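Local coordinates for protein lipase, class 3 (Penicillium roqueforti FM164, PDB 6L7N) that probably hydrolyses the ester bonds of acylglycerols, as a fungal class 3 lipase with the alpha/beta-hydrolase fold, at residues A[35-40]-A[45-50]; A[67-72]-A[127-132]; A[120-125]-A[157-162]. One frame throughout, in Å; residues are numbered along the deposited sequence.

Contact 1: A[35-40]-A[45-50]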
# COMPACT_ATOMS: atom_id res chain seq x y z
N LYS A 35 -11.22 -7.03 -17.57
CA LYS A 35 -9.80 -6.71 -17.53
C LYS A 35 -9.56 -5.41 -16.77
O LYS A 35 -10.31 -4.44 -16.94
CB LYS A 35 -9.25 -6.58 -18.95
CG LYS A 35 -9.57 -7.79 -19.83
CD LYS A 35 -9.68 -7.41 -21.31
CE LYS A 35 -9.92 -8.66 -22.16
NZ LYS A 35 -9.49 -8.48 -23.58
N ILE A 36 -8.52 -5.39 -15.93
CA ILE A 36 -8.07 -4.13 -15.33
C ILE A 36 -7.60 -3.19 -16.43
O ILE A 36 -6.85 -3.57 -17.33
CB ILE A 36 -6.93 -4.38 -14.33
CG1 ILE A 36 -7.42 -5.03 -13.03
CG2 ILE A 36 -6.18 -3.09 -14.04
CD1 ILE A 36 -6.27 -5.55 -12.18
N SER A 37 -8.01 -1.92 -16.33
CA SER A 37 -7.60 -0.93 -17.31
C SER A 37 -7.47 0.42 -16.62
O SER A 37 -8.22 0.73 -15.70
CB SER A 37 -8.61 -0.82 -18.47
OG SER A 37 -8.03 -0.09 -19.53
N CYS A 38 -6.50 1.21 -17.08
CA CYS A 38 -6.26 2.56 -16.57
C CYS A 38 -6.43 3.52 -17.73
O CYS A 38 -5.54 3.63 -18.57
CB CYS A 38 -4.88 2.67 -15.97
SG CYS A 38 -4.70 1.60 -14.57
N SER A 39 -7.55 4.24 -17.76
CA SER A 39 -7.83 5.08 -18.91
C SER A 39 -6.79 6.18 -19.07
O SER A 39 -6.49 6.58 -20.19
CB SER A 39 -9.24 5.67 -18.81
OG SER A 39 -9.41 6.45 -17.65
N LYS A 40 -6.17 6.63 -17.98
CA LYS A 40 -5.16 7.67 -18.08
C LYS A 40 -3.77 7.12 -18.40
O LYS A 40 -2.79 7.88 -18.35
CB LYS A 40 -5.11 8.49 -16.78
CG LYS A 40 -6.38 9.29 -16.51
CD LYS A 40 -6.96 9.88 -17.78
CE LYS A 40 -6.52 11.33 -17.97
NZ LYS A 40 -7.20 11.95 -19.16
N GLN A 45 1.86 -1.87 -17.76
CA GLN A 45 2.37 -3.22 -17.56
C GLN A 45 1.33 -4.13 -16.91
O GLN A 45 1.32 -5.35 -17.14
CB GLN A 45 3.66 -3.18 -16.75
CG GLN A 45 4.81 -2.49 -17.47
CD GLN A 45 6.12 -2.58 -16.72
OE1 GLN A 45 6.14 -2.63 -15.49
NE2 GLN A 45 7.23 -2.61 -17.45
N VAL A 46 0.42 -3.55 -16.12
CA VAL A 46 -0.71 -4.34 -15.61
C VAL A 46 -1.57 -4.81 -16.77
O VAL A 46 -1.88 -6.00 -16.89
CB VAL A 46 -1.54 -3.53 -14.61
CG1 VAL A 46 -2.84 -4.26 -14.33
CG2 VAL A 46 -0.75 -3.32 -13.33
N GLU A 47 -2.00 -3.88 -17.62
CA GLU A 47 -2.82 -4.28 -18.76
C GLU A 47 -2.09 -5.29 -19.64
O GLU A 47 -2.72 -6.21 -20.19
CB GLU A 47 -3.21 -3.06 -19.58
CG GLU A 47 -4.11 -2.10 -18.83
CD GLU A 47 -4.32 -0.82 -19.59
OE1 GLU A 47 -4.05 -0.83 -20.82
OE2 GLU A 47 -4.77 0.17 -18.98
N GLU A 48 -0.77 -5.15 -19.76
CA GLU A 48 0.04 -6.08 -20.54
C GLU A 48 0.01 -7.49 -19.97
O GLU A 48 0.07 -8.46 -20.73
CB GLU A 48 1.49 -5.58 -20.62
CG GLU A 48 2.49 -6.60 -21.17
CD GLU A 48 2.17 -7.09 -22.58
OE1 GLU A 48 2.86 -7.99 -23.11
OE2 GLU A 48 1.25 -6.55 -23.17
N ALA A 49 -0.08 -7.62 -18.65
CA ALA A 49 -0.24 -8.96 -18.07
C ALA A 49 -1.59 -9.60 -18.39
O ALA A 49 -1.74 -10.81 -18.19
CB ALA A 49 -0.05 -8.90 -16.55
N GLY A 50 -2.57 -8.82 -18.85
CA GLY A 50 -3.90 -9.38 -19.05
C GLY A 50 -4.71 -9.61 -17.78
O GLY A 50 -5.79 -10.20 -17.84
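At the disulfide-closed turn of the N-terminal lipase region, Glu47 reaches from helix 44-49 back to Ser37 and Cys38, on the loop that runs into that helix. The disulfide from Cys38 to Cys43 joins the loop to the residue just ahead of the helix, and the glutamate fastens the same spot one helical turn further on. Its OE2 accepts the backbone N-H of Cys38, with 2.8 Å between Cys38 N and Glu47 OE2 and a nearly straight N-H...O angle of 174°. The amide arrives on the anti side of the carboxylate, a little out of its plane. Ser37 OG stands 3.3 Å from Glu47 OE2, at best a weak bond. Glu47 gets there with CG beside its backbone N (chi1 -65°) and an extended chain beyond, and on the way its CG passes 3.5 Å from Ile36 O.

Beside the polar contact, on the neighbouring residues, lies a small apolar one. Branch CG1 of Val46 rests on CG2 of Ile36 at 3.6 Å, with Ile36 CB next nearest. Ile36 also packs on Ala21 of helix 6-22 and is tied through its backbone to Ala51, while Val46 touches Gln17 and Tyr18 of that same helix 6-22.

The Glu47 bond uses the main-chain N-H of Cys38, whereas the disulfide uses its SG; the two ties therefore hold one residue at different points and probably restrain the bend together.

Contact 2: A[67-72]-A[127-132]; sequences GFIAVD and KELKEA
Ile69, on strand 66-72, pushes its side chain at Leu129 and Glu128 of helix 112-135 and has by far the most surface buried here. Its CG1 stands beside the backbone N (chi1 -52°) and the chain then runs straight on (chi2 177°), which carries CD1 out from the sheet to the helix. There CD1 meets the isobutyl end of Leu129, 3.8 Å from Leu129 CD2, with Leu129 CG hardly farther away. The second branch of Ile69 follows: Ile69 CG2 lies 4.0 Å from Leu129 CD2, so one leucine methyl sits against both arms of the isoleucine.

Ala132, a turn later, stands with its CB 4.7 Å from Ile69 CG2, beyond contact, though the strand still buries part of its surface. Glu128 closes the other side of Ile69 CD1. Its CB is 3.8 Å from that methyl, its extended chain runs alongside, and Glu128 OE2 lies 3.5 Å from Ile69 CD1, a van der Waals touch by a partly exposed residue.

Strand 66-72 lies between strands 52-57 and 77-83, antiparallel to both, near one border of the central sheet, and helix 112-135 covers this face of it. Val78 and Leu80 of the neighbouring strand back up Ile69, Tyr55 from strand 52-57 touches Glu128, and Tyr165 covers part of Leu129. Phe68 and Ala70 point to the opposite face, where Phe68 packs on Tyr18 and Ala21 of helix 6-22.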
# COMPACT_ATOMS: atom_id res chain seq x y z
N GLY A 67 -11.38 -1.23 -3.68
CA GLY A 67 -10.28 -2.05 -4.16
C GLY A 67 -10.77 -3.28 -4.89
O GLY A 67 -11.94 -3.40 -5.26
N PHE A 68 -9.84 -4.21 -5.06
CA PHE A 68 -10.14 -5.38 -5.88
C PHE A 68 -9.19 -6.52 -5.55
O PHE A 68 -8.11 -6.32 -5.00
CB PHE A 68 -10.06 -5.05 -7.38
CG PHE A 68 -8.70 -4.56 -7.84
CD1 PHE A 68 -7.67 -5.45 -8.12
CD2 PHE A 68 -8.47 -3.20 -8.03
CE1 PHE A 68 -6.41 -4.99 -8.57
CE2 PHE A 68 -7.23 -2.73 -8.47
CZ PHE A 68 -6.20 -3.62 -8.75
N ILE A 69 -9.64 -7.72 -5.89
CA ILE A 69 -8.80 -8.91 -6.00
C ILE A 69 -8.76 -9.29 -7.48
O ILE A 69 -9.82 -9.54 -8.08
CB ILE A 69 -9.33 -10.07 -5.15
CG1 ILE A 69 -9.57 -9.63 -3.70
CG2 ILE A 69 -8.41 -11.29 -5.26
CD1 ILE A 69 -10.16 -10.73 -2.82
N ALA A 70 -7.56 -9.32 -8.05
CA ALA A 70 -7.34 -9.67 -9.44
C ALA A 70 -6.35 -10.82 -9.53
O ALA A 70 -5.64 -11.12 -8.56
CB ALA A 70 -6.81 -8.49 -10.26
N VAL A 71 -6.30 -11.48 -10.68
CA VAL A 71 -5.36 -12.56 -10.91
C VAL A 71 -4.49 -12.21 -12.10
O VAL A 71 -4.99 -11.81 -13.16
CB VAL A 71 -6.05 -13.92 -11.12
CG1 VAL A 71 -5.07 -14.89 -11.76
CG2 VAL A 71 -6.51 -14.52 -9.76
N ASP A 72 -3.18 -12.38 -11.93
CA ASP A 72 -2.13 -12.06 -12.89
C ASP A 72 -1.48 -13.38 -13.25
O ASP A 72 -0.68 -13.92 -12.48
CB ASP A 72 -1.16 -11.07 -12.25
CG ASP A 72 0.02 -10.73 -13.13
OD1 ASP A 72 0.29 -11.45 -14.13
OD2 ASP A 72 0.67 -9.73 -12.80
N LYS A 127 -12.89 -14.81 2.65
CA LYS A 127 -13.59 -15.89 1.94
C LYS A 127 -13.27 -15.86 0.44
O LYS A 127 -13.00 -16.91 -0.19
CB LYS A 127 -15.09 -15.79 2.18
CG LYS A 127 -15.51 -15.95 3.65
CD LYS A 127 -17.02 -15.80 3.80
CE LYS A 127 -17.45 -15.72 5.26
NZ LYS A 127 -18.81 -15.12 5.38
N GLU A 128 -13.24 -14.66 -0.15
CA GLU A 128 -12.93 -14.51 -1.57
C GLU A 128 -11.51 -14.97 -1.87
O GLU A 128 -11.26 -15.64 -2.89
CB GLU A 128 -13.11 -13.04 -1.98
CG GLU A 128 -14.54 -12.51 -1.90
CD GLU A 128 -14.64 -11.00 -2.12
OE1 GLU A 128 -15.78 -10.49 -2.32
OE2 GLU A 128 -13.60 -10.31 -2.08
N LEU A 129 -10.56 -14.58 -1.03
CA LEU A 129 -9.19 -15.00 -1.25
C LEU A 129 -9.07 -16.51 -1.17
O LEU A 129 -8.32 -17.12 -1.94
CB LEU A 129 -8.27 -14.34 -0.23
CG LEU A 129 -7.89 -12.90 -0.56
CD1 LEU A 129 -7.07 -12.34 0.61
CD2 LEU A 129 -7.10 -12.85 -1.86
N LYS A 130 -9.79 -17.14 -0.24
CA LYS A 130 -9.72 -18.59 -0.17
C LYS A 130 -10.14 -19.19 -1.50
O LYS A 130 -9.45 -20.08 -2.05
CB LYS A 130 -10.58 -19.13 0.97
CG LYS A 130 -10.54 -20.65 1.10
CD LYS A 130 -11.31 -21.13 2.31
CE LYS A 130 -11.27 -22.66 2.40
NZ LYS A 130 -12.24 -23.15 3.42
N GLU A 131 -11.21 -18.65 -2.09
CA GLU A 131 -11.66 -19.14 -3.39
C GLU A 131 -10.61 -18.93 -4.48
O GLU A 131 -10.27 -19.86 -5.23
CB GLU A 131 -12.96 -18.46 -3.77
CG GLU A 131 -14.17 -19.31 -3.58
CD GLU A 131 -15.40 -18.62 -4.11
OE1 GLU A 131 -15.48 -18.42 -5.34
OE2 GLU A 131 -16.25 -18.24 -3.29
N ALA A 132 -10.09 -17.71 -4.60
CA ALA A 132 -9.20 -17.39 -5.71
C ALA A 132 -7.86 -18.11 -5.58
O ALA A 132 -7.28 -18.56 -6.58
CB ALA A 132 -9.02 -15.88 -5.82

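Contact 3: A[120-125]-A[157-162]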
# COMPACT_ATOMS: atom_id res chain seq x y z
N LEU A 120 -13.72 -3.73 8.33
CA LEU A 120 -15.00 -3.58 7.63
C LEU A 120 -15.12 -4.50 6.42
O LEU A 120 -16.22 -4.98 6.11
CB LEU A 120 -15.17 -2.12 7.19
CG LEU A 120 -16.59 -1.71 6.79
CD1 LEU A 120 -17.47 -1.64 8.03
CD2 LEU A 120 -16.58 -0.39 6.04
N VAL A 121 -14.01 -4.77 5.72
CA VAL A 121 -14.03 -5.58 4.50
C VAL A 121 -13.45 -6.97 4.70
O VAL A 121 -13.57 -7.83 3.79
CB VAL A 121 -13.29 -4.86 3.34
CG1 VAL A 121 -14.09 -3.68 2.85
CG2 VAL A 121 -11.89 -4.42 3.77
N ARG A 122 -12.87 -7.23 5.88
CA ARG A 122 -12.04 -8.41 6.10
C ARG A 122 -12.76 -9.72 5.83
O ARG A 122 -12.22 -10.61 5.16
CB ARG A 122 -11.52 -8.35 7.54
CG ARG A 122 -10.97 -9.64 8.10
CD ARG A 122 -10.16 -9.36 9.34
NE ARG A 122 -11.00 -9.00 10.48
CZ ARG A 122 -10.57 -9.01 11.74
NH1 ARG A 122 -9.32 -9.36 12.00
NH2 ARG A 122 -11.38 -8.67 12.73
N ASP A 123 -13.95 -9.91 6.41
CA ASP A 123 -14.59 -11.23 6.36
C ASP A 123 -14.79 -11.70 4.92
O ASP A 123 -14.40 -12.82 4.54
CB ASP A 123 -15.92 -11.17 7.11
CG ASP A 123 -15.74 -10.90 8.59
OD1 ASP A 123 -14.62 -10.58 9.01
OD2 ASP A 123 -16.75 -10.96 9.34
N ASP A 124 -15.40 -10.84 4.10
CA ASP A 124 -15.63 -11.21 2.71
C ASP A 124 -14.32 -11.35 1.96
O ASP A 124 -14.19 -12.23 1.10
CB ASP A 124 -16.52 -10.17 2.02
CG ASP A 124 -18.00 -10.43 2.24
OD1 ASP A 124 -18.34 -11.43 2.91
OD2 ASP A 124 -18.81 -9.63 1.75
N ILE A 125 -13.33 -10.50 2.25
CA ILE A 125 -12.08 -10.63 1.50
C ILE A 125 -11.39 -11.95 1.83
O ILE A 125 -10.81 -12.59 0.94
CB ILE A 125 -11.17 -9.41 1.74
CG1 ILE A 125 -11.67 -8.22 0.92
CG2 ILE A 125 -9.72 -9.73 1.34
CD1 ILE A 125 -11.01 -6.88 1.26
N VAL A 157 -2.22 -7.12 5.08
CA VAL A 157 -1.18 -8.13 4.90
C VAL A 157 -0.86 -8.78 6.22
O VAL A 157 -0.84 -10.01 6.35
CB VAL A 157 0.10 -7.54 4.29
CG1 VAL A 157 1.05 -8.66 3.94
CG2 VAL A 157 -0.19 -6.79 3.11
N ALA A 158 -0.62 -7.95 7.24
CA ALA A 158 -0.13 -8.52 8.49
C ALA A 158 -1.15 -9.49 9.04
O ALA A 158 -0.82 -10.61 9.46
CB ALA A 158 0.18 -7.40 9.49
N ASP A 159 -2.43 -9.11 8.93
CA ASP A 159 -3.50 -9.93 9.46
C ASP A 159 -3.62 -11.21 8.66
O ASP A 159 -3.68 -12.31 9.23
CB ASP A 159 -4.80 -9.13 9.42
CG ASP A 159 -5.93 -9.81 10.15
OD1 ASP A 159 -5.70 -10.72 10.97
OD2 ASP A 159 -7.07 -9.39 9.90
N LEU A 160 -3.59 -11.08 7.33
CA LEU A 160 -3.71 -12.26 6.49
C LEU A 160 -2.54 -13.21 6.69
O LEU A 160 -2.68 -14.42 6.48
CB LEU A 160 -3.81 -11.87 5.02
CG LEU A 160 -5.12 -11.17 4.67
CD1 LEU A 160 -5.06 -10.57 3.27
CD2 LEU A 160 -6.31 -12.13 4.83
N ARG A 161 -1.39 -12.68 7.11
CA ARG A 161 -0.27 -13.60 7.27
C ARG A 161 -0.48 -14.53 8.46
O ARG A 161 0.11 -15.62 8.49
CB ARG A 161 1.03 -12.81 7.40
CG ARG A 161 1.53 -12.22 6.06
CD ARG A 161 2.70 -11.27 6.32
NE ARG A 161 3.26 -10.70 5.09
CZ ARG A 161 3.92 -9.54 5.05
NH1 ARG A 161 4.07 -8.83 6.16
NH2 ARG A 161 4.38 -9.08 3.90
N GLY A 162 -1.33 -14.14 9.42
CA GLY A 162 -1.71 -14.99 10.52
C GLY A 162 -2.95 -15.82 10.27
O GLY A 162 -3.37 -16.58 11.14
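Arg122 and Asp159 form the salt bridge between these two helices, with Arg122 NH1 3.1 Å from Asp159 OD2. The bond is moderately bent (156°), meets the oxygen on its syn side but well out of the carboxylate plane, and joins groups whose planes lie 53° apart, a single-point contact and not a two-pronged one. The arginine chain runs out extended as far as Arg122 CD, which lies 3.1 Å from Asp159 OD2, and then bends at chi3 (72°), turning the guanidinium so that NH1 meets the same oxygen. That oxygen has a second donor in Trp118 NE1, its stronger partner, while OD1 pairs with Lys163 NZ, so both oxygens of this buried carboxylate are satisfied.

Helices 112-135 and 148-161 pack on the same face of the alpha/beta-hydrolase sheet, where Ile125 and Leu160 both touch Leu80. Helix 148-161 follows the probable nucleophile elbow, and the bridge sits near its far end. Putting a leucine in place of Arg122 would probably leave Asp159 OD2 without its guanidinium partner, though still bonded to Trp118, and the helices without this charged tie.

How the contacts relate
Strand 66-72, one half of contact 2, also meets contact 1: Ile36 CD1 packs on Ala70 and Phe68, on the face turned away from Ile69. Contacts 2 and 3 share helix 112-135 and adjoin through Leu129 and Leu160, their centres about 12 Å apart. Contact 1 lies about 25 Å, centre to centre, from contact 3. Chemistry follows place: sheet against helix in contact 2 is buried and almost wholly apolar, helix to helix in contact 3 is partly buried and ionic, and contact 1 is largely buried at its small hydrophobic patch, with the carboxylate end of its carboxylate-amide bond reaching the surface.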